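Local coordinates for protein BauA (Acinetobacter baumannii, PDB 6HCP) that acts as the outer-membrane receptor for ferric preacinetobactin, probably carrying this iron-loaded siderophore into the cell by a TonB-dependent mechanism, at residues Y128-P132 with E133-R137; S570-E573 with H574-L577. All coordinates share one frame; numbering follows the deposited sequence.

Contact 1 of 2, residues Y128-P132 with E133-R137; sequences YRTSP and EMFGR
Two torsions bring Ser131 and Glu133 together: the serine hydroxyl stands anti to its own backbone N (chi1 -163°), while the glutamate chain bends sharply at chi2 (84°) and curls back along the backbone it has just left. The carboxylate therefore reaches a residue two places earlier. Ser131 OG donates to Glu133 OE1 over 2.6 Å, entering from the syn side, where the carboxylate's other oxygen lies. Arg211, on barrel strand 202-212, grips the same pair, hydrogen-bonded to Ser131 OG and salt-bridged to Glu133 OE2; its charge probably favours an ionised carboxylate.

Beside this bond the chain turns from Pro132 to Phe135, with backbone angles at Glu133 and Met134 that fit a type I beta turn. Phe135 N closes it on Pro132 O at 3.2 Å, approaching well above the carbonyl plane. Water 1 uses the same oxygen, donating to Pro132 O at 2.8 Å and to Phe135 O at 2.7 Å, so one water bridges the carbonyls at the two ends of the turn. On the apolar side, Thr130 CG2 meets the edge of the Phe135 ring 3.6 Å from CE2, the two side chains crossing at about a right angle. Met134 CG lies against one ring face, offset toward the rim, and Pro132 CB comes within 4.4 Å of Phe135 CD2.

Within the plug domain this turn leads into strand 135-142, which starts with a classic beta bulge where Gly136 and Arg137 both face Val164. Phe135 packs on Leu163 and Thr165 of strand 159-165, an antiparallel neighbour, and Met134 touches Leu226 of barrel strand 221-234 and Tyr245 of barrel strand 238-252, setting the turn between plug sheet and barrel wall.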
ATOM      1  N   TYR A 128      15.604  -2.049 -29.820  1.00 22.47           N
ATOM      2  CA  TYR A 128      14.283  -2.306 -29.227  1.00 26.30           C
ATOM      3  C   TYR A 128      14.084  -1.594 -27.878  1.00 26.36           C
ATOM      4  O   TYR A 128      12.941  -1.384 -27.471  1.00 25.26           O
ATOM      5  CB  TYR A 128      14.065  -3.803 -29.030  1.00 23.43           C
ATOM      6  CG  TYR A 128      13.594  -4.574 -30.228  1.00 22.03           C
ATOM      7  CD1 TYR A 128      12.805  -4.001 -31.216  1.00 26.23           C
ATOM      8  CD2 TYR A 128      13.992  -5.888 -30.401  1.00 24.38           C
ATOM      9  CE1 TYR A 128      12.326  -4.750 -32.279  1.00 25.49           C
ATOM     10  CE2 TYR A 128      13.482  -6.667 -31.424  1.00 25.73           C
ATOM     11  CZ  TYR A 128      12.697  -6.081 -32.398  1.00 25.11           C
ATOM     12  OH  TYR A 128      12.258  -6.851 -33.423  1.00 26.80           O
ATOM     13  N   ARG A 129      15.154  -1.371 -27.107  1.00 25.28           N
ATOM     14  CA  ARG A 129      15.010  -0.631 -25.840  1.00 24.97           C
ATOM     15  C   ARG A 129      16.302   0.118 -25.542  1.00 24.50           C
ATOM     16  O   ARG A 129      17.373  -0.434 -25.692  1.00 29.05           O
ATOM     17  CB  ARG A 129      14.651  -1.577 -24.685  1.00 25.75           C
ATOM     18  CG  ARG A 129      14.562  -0.902 -23.315  1.00 26.55           C
ATOM     19  CD  ARG A 129      13.479  -1.534 -22.448  1.00 33.22           C
ATOM     20  NE  ARG A 129      13.694  -2.952 -22.275  1.00 34.48           N
ATOM     21  CZ  ARG A 129      12.823  -3.902 -22.563  1.00 31.16           C
ATOM     22  NH1 ARG A 129      11.524  -3.627 -22.683  1.00 29.83           N
ATOM     23  NH2 ARG A 129      13.258  -5.149 -22.586  1.00 30.31           N
ATOM     24  N   THR A 130      16.155   1.379 -25.131  1.00 26.45           N
ATOM     25  CA  THR A 130      17.250   2.261 -24.869  1.00 26.47           C
ATOM     26  C   THR A 130      17.162   2.765 -23.426  1.00 29.32           C
ATOM     27  O   THR A 130      16.268   3.538 -23.101  1.00 26.11           O
ATOM     28  CB  THR A 130      17.285   3.424 -25.876  1.00 27.56           C
ATOM     29  OG1 THR A 130      17.462   2.866 -27.179  1.00 27.06           O
ATOM     30  CG2 THR A 130      18.407   4.397 -25.585  1.00 29.63           C
ATOM     31  N   SER A 131      18.199   2.463 -22.630  1.00 29.06           N
ATOM     32  CA  SER A 131      18.344   3.073 -21.293  1.00 28.35           C
ATOM     33  C   SER A 131      18.972   4.454 -21.449  1.00 32.45           C
ATOM     34  O   SER A 131      19.857   4.665 -22.277  1.00 30.23           O
ATOM     35  CB  SER A 131      19.134   2.176 -20.345  1.00 34.05           C
ATOM     36  OG  SER A 131      18.926   2.580 -18.990  1.00 31.90           O
ATOM     37  N   PRO A 132      18.416   5.496 -20.809  1.00 27.95           N
ATOM     38  CA  PRO A 132      18.754   6.861 -21.205  1.00 27.43           C
ATOM     39  C   PRO A 132      19.941   7.571 -20.525  1.00 27.91           C
ATOM     40  O   PRO A 132      20.081   8.799 -20.693  1.00 30.49           O
ATOM     41  CB  PRO A 132      17.477   7.632 -20.858  1.00 27.25           C
ATOM     42  CG  PRO A 132      16.890   6.879 -19.689  1.00 31.10           C
ATOM     43  CD  PRO A 132      17.223   5.428 -19.945  1.00 31.47           C
ATOM     44  N   GLU A 133      20.855   6.812 -19.915  1.00 28.71           N
ATOM     45  CA  GLU A 133      21.934   7.422 -19.099  1.00 30.31           C
ATOM     46  C   GLU A 133      22.910   8.239 -19.955  1.00 32.32           C
ATOM     47  O   GLU A 133      23.601   9.096 -19.433  1.00 34.08           O
ATOM     48  CB  GLU A 133      22.710   6.353 -18.335  1.00 33.50           C
ATOM     49  CG  GLU A 133      21.965   5.856 -17.110  1.00 34.92           C
ATOM     50  CD  GLU A 133      20.952   4.764 -17.400  1.00 32.82           C
ATOM     51  OE1 GLU A 133      20.819   4.357 -18.594  1.00 33.57           O
ATOM     52  OE2 GLU A 133      20.362   4.246 -16.427  1.00 33.51           O
ATOM     53  N   MET A 134      23.010   7.957 -21.250  1.00 30.15           N
ATOM     54  CA  MET A 134      24.043   8.630 -22.052  1.00 30.54           C
ATOM     55  C   MET A 134      23.508   9.885 -22.743  1.00 32.02           C
ATOM     56  O   MET A 134      24.247  10.525 -23.503  1.00 30.23           O
ATOM     57  CB  MET A 134      24.671   7.678 -23.076  1.00 34.85           C
ATOM     58  CG  MET A 134      23.720   7.140 -24.119  1.00 34.25           C
ATOM     59  SD  MET A 134      24.565   6.012 -25.281  1.00 37.40           S
ATOM     60  CE  MET A 134      25.348   7.181 -26.376  1.00 32.44           C
ATOM     61  N   PHE A 135      22.281  10.321 -22.419  1.00 28.90           N
ATOM     62  CA  PHE A 135      21.700  11.436 -23.167  1.00 27.54           C
ATOM     63  C   PHE A 135      21.535  12.684 -22.308  1.00 31.61           C
ATOM     64  O   PHE A 135      20.998  12.632 -21.190  1.00 30.46           O
ATOM     65  CB  PHE A 135      20.393  11.000 -23.835  1.00 27.68           C
ATOM     66  CG  PHE A 135      20.569   9.779 -24.697  1.00 25.70           C
ATOM     67  CD1 PHE A 135      21.319   9.843 -25.863  1.00 25.38           C
ATOM     68  CD2 PHE A 135      20.023   8.556 -24.326  1.00 28.63           C
ATOM     69  CE1 PHE A 135      21.575   8.697 -26.602  1.00 27.69           C
ATOM     70  CE2 PHE A 135      20.255   7.420 -25.083  1.00 28.95           C
ATOM     71  CZ  PHE A 135      21.050   7.485 -26.204  1.00 29.36           C
ATOM     72  N   GLY A 136      21.852  13.825 -22.924  1.00 26.28           N
ATOM     73  CA  GLY A 136      21.611  15.145 -22.367  1.00 26.75           C
ATOM     74  C   GLY A 136      20.194  15.632 -22.624  1.00 28.03           C
ATOM     75  O   GLY A 136      19.654  16.436 -21.859  1.00 27.04           O
ATOM     76  N   ARG A 137      19.615  15.214 -23.759  1.00 27.45           N
ATOM     77  CA  ARG A 137      18.267  15.616 -24.133  1.00 24.12           C
ATOM     78  C   ARG A 137      17.573  14.427 -24.801  1.00 26.10           C
ATOM     79  O   ARG A 137      18.195  13.619 -25.467  1.00 26.21           O
ATOM     80  CB  ARG A 137      18.232  16.795 -25.107  1.00 28.04           C
ATOM     81  CG  ARG A 137      18.993  18.030 -24.649  1.00 29.76           C
ATOM     82  CD  ARG A 137      18.218  18.815 -23.602  1.00 30.65           C
ATOM     83  NE  ARG A 137      18.924  20.033 -23.243  1.00 33.85           N
ATOM     84  CZ  ARG A 137      19.702  20.199 -22.169  1.00 36.73           C
ATOM     85  NH1 ARG A 137      19.978  19.198 -21.341  1.00 32.36           N
ATOM     86  NH2 ARG A 137      20.205  21.400 -21.945  1.00 35.97           N
TER
HETATM   87  O   HOH W   1      20.326  11.058 -19.090  1.00 31.17           O

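Contact 2 of 2, residues S570-E573 with H574-L577; sequences SPIE and HVRL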
ATOM      1  N   SER A 570       6.987  26.310 -15.020  1.00 37.44           N
ATOM      2  CA  SER A 570       6.753  26.666 -13.637  1.00 36.74           C
ATOM      3  C   SER A 570       5.691  27.752 -13.597  1.00 33.65           C
ATOM      4  O   SER A 570       5.949  28.884 -13.978  1.00 42.80           O
ATOM      5  CB  SER A 570       8.027  27.116 -12.968  1.00 40.36           C
ATOM      6  OG  SER A 570       7.734  27.647 -11.688  1.00 39.39           O
ATOM      7  N   PRO A 571       4.417  27.407 -13.323  1.00 32.30           N
ATOM      8  CA  PRO A 571       3.338  28.387 -13.388  1.00 35.20           C
ATOM      9  C   PRO A 571       3.376  29.361 -12.199  1.00 42.00           C
ATOM     10  O   PRO A 571       2.804  30.432 -12.286  1.00 44.42           O
ATOM     11  CB  PRO A 571       2.079  27.521 -13.359  1.00 35.25           C
ATOM     12  CG  PRO A 571       2.501  26.312 -12.555  1.00 36.89           C
ATOM     13  CD  PRO A 571       3.954  26.079 -12.905  1.00 35.87           C
ATOM     14  N   ILE A 572       4.042  28.959 -11.111  1.00 42.36           N
ATOM     15  CA  ILE A 572       4.307  29.834  -9.949  1.00 47.24           C
ATOM     16  C   ILE A 572       5.579  29.337  -9.275  1.00 44.77           C
ATOM     17  O   ILE A 572       5.961  28.175  -9.440  1.00 37.48           O
ATOM     18  CB  ILE A 572       3.131  29.820  -8.959  1.00 53.43           C
ATOM     19  CG1 ILE A 572       2.926  28.420  -8.384  1.00 51.49           C
ATOM     20  CG2 ILE A 572       1.864  30.364  -9.596  1.00 56.93           C
ATOM     21  CD1 ILE A 572       1.582  28.220  -7.744  1.00 67.77           C
ATOM     22  N   GLU A 573       6.200  30.191  -8.452  1.00 40.91           N
ATOM     23  CA  GLU A 573       7.486  29.842  -7.873  1.00 45.92           C
ATOM     24  C   GLU A 573       7.336  28.581  -7.006  1.00 30.44           C
ATOM     25  O   GLU A 573       6.284  28.350  -6.394  1.00 35.15           O
ATOM     26  CB  GLU A 573       8.079  31.001  -7.062  1.00 55.13           C
ATOM     27  CG  GLU A 573       9.573  30.832  -6.843  1.00 64.45           C
ATOM     28  CD  GLU A 573      10.324  32.068  -6.377  1.00 75.52           C
ATOM     29  OE1 GLU A 573       9.824  33.183  -6.605  1.00 74.17           O
ATOM     30  OE2 GLU A 573      11.429  31.906  -5.825  1.00 73.43           O
ATOM     31  N   HIS A 574       8.348  27.714  -7.111  1.00 31.17           N
ATOM     32  CA  HIS A 574       8.506  26.475  -6.356  1.00 40.34           C
ATOM     33  C   HIS A 574       7.561  25.371  -6.854  1.00 34.13           C
ATOM     34  O   HIS A 574       7.444  24.347  -6.195  1.00 33.69           O
ATOM     35  CB  HIS A 574       8.302  26.721  -4.851  1.00 46.51           C
ATOM     36  CG  HIS A 574       9.187  27.788  -4.301  1.00 48.47           C
ATOM     37  ND1 HIS A 574      10.556  27.795  -4.527  1.00 47.90           N
ATOM     38  CD2 HIS A 574       8.886  28.953  -3.688  1.00 49.38           C
ATOM     39  CE1 HIS A 574      11.070  28.883  -3.981  1.00 55.52           C
ATOM     40  NE2 HIS A 574      10.062  29.601  -3.452  1.00 45.75           N
ATOM     41  N   VAL A 575       6.878  25.602  -7.975  1.00 33.54           N
ATOM     42  CA  VAL A 575       5.990  24.606  -8.569  1.00 33.40           C
ATOM     43  C   VAL A 575       6.402  24.369 -10.027  1.00 35.17           C
ATOM     44  O   VAL A 575       6.614  25.318 -10.791  1.00 30.74           O
ATOM     45  CB  VAL A 575       4.521  25.052  -8.490  1.00 34.96           C
ATOM     46  CG1 VAL A 575       3.582  24.085  -9.204  1.00 37.00           C
ATOM     47  CG2 VAL A 575       4.086  25.236  -7.039  1.00 40.82           C
ATOM     48  N   ARG A 576       6.377  23.095 -10.421  1.00 30.00           N
ATOM     49  CA  ARG A 576       6.525  22.703 -11.806  1.00 31.87           C
ATOM     50  C   ARG A 576       5.307  21.872 -12.212  1.00 29.36           C
ATOM     51  O   ARG A 576       4.812  21.079 -11.429  1.00 29.59           O
ATOM     52  CB  ARG A 576       7.836  21.937 -11.988  1.00 32.17           C
ATOM     53  CG  ARG A 576       9.068  22.801 -11.747  1.00 37.13           C
ATOM     54  CD  ARG A 576      10.345  22.010 -11.768  1.00 38.23           C
ATOM     55  NE  ARG A 576      10.457  21.114 -10.646  1.00 43.23           N
ATOM     56  CZ  ARG A 576      10.769  21.485  -9.405  1.00 41.86           C
ATOM     57  NH1 ARG A 576      10.711  20.601  -8.432  1.00 31.07           N
ATOM     58  NH2 ARG A 576      11.069  22.739  -9.124  1.00 39.40           N
ATOM     59  N   LEU A 577       4.851  22.076 -13.447  1.00 28.69           N
ATOM     60  CA  LEU A 577       3.681  21.406 -13.980  1.00 26.89           C
ATOM     61  C   LEU A 577       3.918  21.091 -15.458  1.00 30.00           C
ATOM     62  O   LEU A 577       4.226  22.011 -16.228  1.00 28.91           O
ATOM     63  CB  LEU A 577       2.513  22.372 -13.838  1.00 33.99           C
ATOM     64  CG  LEU A 577       1.128  21.799 -14.073  1.00 44.28           C
ATOM     65  CD1 LEU A 577       0.847  20.669 -13.092  1.00 55.52           C
ATOM     66  CD2 LEU A 577       0.105  22.912 -13.919  1.00 45.44           C
TER
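Glu573 and His574 form the tip of a beta-hairpin joining barrel strands 549-569 and 575-590, with a type II turn running from Ile572 to Val575. His574 takes the third turn position with positive phi (75°), as that turn type requires. Its ring lies alongside the Glu573 chain, so that CG of Glu573 sits over one face in a CH-pi contact, 3.6 Å from the ring centroid.

Val575 begins the strand. Its N closes the turn on Ile572 O at 3.1 Å, and its O receives the hydroxyl of Ser570, OG being 2.7 Å away with a C=O...OG angle of 158°, tilted slightly from the carbonyl plane. CG1, anti to the backbone N (chi1 175°), meets Pro571 CG at 4.2 Å; this leaves CG2 beside that N, 3.6 Å from Ile572 CG1. Ile572 itself packs on Val662 of the second subunit.

Arg576 turns the other way, to the neighbouring strand 599-618, where Glu614 and Asp616 take its guanidinium in salt bridges. Leu577 comes back toward the loop, where Phe524 touches both it and Pro571, and its CB lies 4.1 Å from Pro571 CD.

How the contacts relate
Contact 1 is buried in the plug domain, whereas contact 2 lies at the surface, at one end of the barrel; their centres are about 27 Å apart and they share no strand. Both are local turns that feed a strand and are closed by a backbone bond with a serine hydroxyl alongside. The use of that hydroxyl differs. Within residues 128-137 it joins a buried carboxylate that a barrel arginine also holds, and a water bridges two carbonyls nearby. Within residues 570-577 it simply ties off a backbone carbonyl, and the rest is apolar packing between the arms and a CH-pi contact at the tip, with Arg576 directed to barrel strand 599-618.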